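Local coordinates for Stk_08120 (Sulfolobus tokodaii str. 7, PDB 2EJX), which probably serves as a fatty acid carrier, as a member of the thermoacidophile-specific DUF3211 family with a Bet v 1-like fold, at residues Pro113-Ser116 against Ser117-Arg121. Numbering follows the deposited sequence.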
loop_
_atom_site.group_PDB
_atom_site.type_symbol
_atom_site.label_atom_id
_atom_site.label_comp_id
_atom_site.label_asym_id
_atom_site.label_seq_id
_atom_site.Cartn_x
_atom_site.Cartn_y
_atom_site.Cartn_z
ATOM N N PRO A 113 7.146 12.960 -0.850
ATOM C CA PRO A 113 8.174 12.513 0.098
ATOM C C PRO A 113 7.655 11.607 1.227
ATOM O O PRO A 113 8.439 10.847 1.772
ATOM C CB PRO A 113 8.713 13.805 0.699
ATOM C CG PRO A 113 7.691 14.829 0.413
ATOM C CD PRO A 113 6.994 14.434 -0.822
ATOM N N TYR A 114 6.380 11.720 1.585
ATOM C CA TYR A 114 5.765 10.867 2.626
ATOM C C TYR A 114 5.597 9.448 2.096
ATOM O O TYR A 114 5.980 8.461 2.732
ATOM C CB TYR A 114 4.402 11.455 3.032
ATOM C CG TYR A 114 4.571 12.802 3.659
ATOM C CD1 TYR A 114 4.884 12.913 5.011
ATOM C CD2 TYR A 114 4.485 13.968 2.887
ATOM C CE1 TYR A 114 5.067 14.153 5.597
ATOM C CE2 TYR A 114 4.679 15.210 3.445
ATOM C CZ TYR A 114 4.953 15.303 4.813
ATOM O OH TYR A 114 5.168 16.542 5.373
ATOM N N VAL A 115 5.108 9.343 0.874
ATOM C CA VAL A 115 4.977 8.034 0.236
ATOM C C VAL A 115 6.333 7.391 -0.017
ATOM O O VAL A 115 6.497 6.202 0.244
ATOM C CB VAL A 115 4.186 8.119 -1.089
ATOM C CG1 VAL A 115 4.263 6.807 -1.869
ATOM C CG2 VAL A 115 2.715 8.433 -0.764
ATOM N N SER A 116 7.294 8.158 -0.541
ATOM C CA SER A 116 8.639 7.595 -0.773
ATOM C C SER A 116 9.315 7.189 0.533
ATOM O O SER A 116 9.988 6.163 0.584
ATOM C CB SER A 116 9.547 8.515 -1.601
ATOM O OG SER A 116 9.694 9.733 -0.911
ATOM N N SER A 117 9.132 7.954 1.601
ATOM C CA SER A 117 9.720 7.543 2.887
ATOM C C SER A 117 9.104 6.200 3.363
ATOM O O SER A 117 9.782 5.311 3.940
ATOM C CB SER A 117 9.520 8.657 3.931
ATOM O OG SER A 117 9.857 8.156 5.224
ATOM N N ASN A 118 7.805 6.088 3.214
ATOM C CA ASN A 118 7.102 4.842 3.528
ATOM C C ASN A 118 7.593 3.682 2.697
ATOM O O ASN A 118 7.859 2.604 3.214
ATOM C CB ASN A 118 5.596 5.017 3.303
ATOM C CG ASN A 118 4.897 5.667 4.492
ATOM O OD1 ASN A 118 5.336 5.542 5.659
ATOM N ND2 ASN A 118 3.803 6.369 4.210
ATOM N N LEU A 119 7.719 3.895 1.390
ATOM C CA LEU A 119 8.217 2.823 0.539
ATOM C C LEU A 119 9.648 2.394 0.858
ATOM O O LEU A 119 9.966 1.206 0.808
ATOM C CB LEU A 119 8.046 3.164 -0.963
ATOM C CG LEU A 119 6.609 3.311 -1.460
ATOM C CD1 LEU A 119 6.601 3.838 -2.895
ATOM C CD2 LEU A 119 5.826 1.957 -1.385
ATOM N N ASP A 120 10.513 3.362 1.163
ATOM C CA ASP A 120 11.882 3.084 1.604
ATOM C C ASP A 120 11.912 2.282 2.874
ATOM O O ASP A 120 12.647 1.317 2.963
ATOM C CB ASP A 120 12.659 4.410 1.794
ATOM C CG ASP A 120 13.017 5.085 0.477
ATOM O OD1 ASP A 120 12.820 4.501 -0.587
ATOM O OD2 ASP A 120 13.517 6.209 0.522
ATOM N N ARG A 121 11.112 2.698 3.878
ATOM C CA ARG A 121 11.039 1.975 5.139
ATOM C C ARG A 121 10.506 0.538 4.922
ATOM O O ARG A 121 11.032 -0.416 5.467
ATOM C CB ARG A 121 10.119 2.747 6.118
ATOM C CG ARG A 121 10.009 2.109 7.511
ATOM C CD ARG A 121 9.017 2.869 8.411
ATOM N NE ARG A 121 7.754 3.130 7.707
ATOM C CZ ARG A 121 6.791 2.229 7.475
ATOM N NH1 ARG A 121 6.871 0.948 7.882
ATOM N NH2 ARG A 121 5.736 2.618 6.760
#
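V115 lays its CG1 branch against L119 one turn further along the helix, CG1 meeting CD1 at 3.9 Å; the two side chains run side by side and point the same way. CG1 reaches that position because it stands anti to the backbone N (chi1 170°). The main-chain bond from L119 N to V115 O, 2.9 Å long, spans the same pair, and N118 N to Y114 O and D120 N to S116 O follow the same alpha-helical i to i+4 pattern. S117 N to P113 O is more bent (150°). On another flank, N118 OD1 accepts R121 NH2 at 3.1 Å; the bond is nearly straight (174°) and OD1 lies in the guanidinium plane, at its edge, although NH2 sits above the amide's carbonyl plane. ND2 of the same amide donates to I34 O, so N118 links R121 to the end of helix 27-34. With the amide cut back to a methyl, as in an alanine, the R121 guanidinium is likely to turn more freely and I34 O to lose this donor. D120 OD1 forms a salt bridge with K9 of strand 7-12. A long C-terminal helix laid against an antiparallel sheet is consistent with the Bet v 1-like fold of this family; on the sheet-facing side of helix 105-137, V115 touches V7 and L100, and L119 meets V7, K9 and I98, placing the apolar pair over strands 7-12 and 95-102.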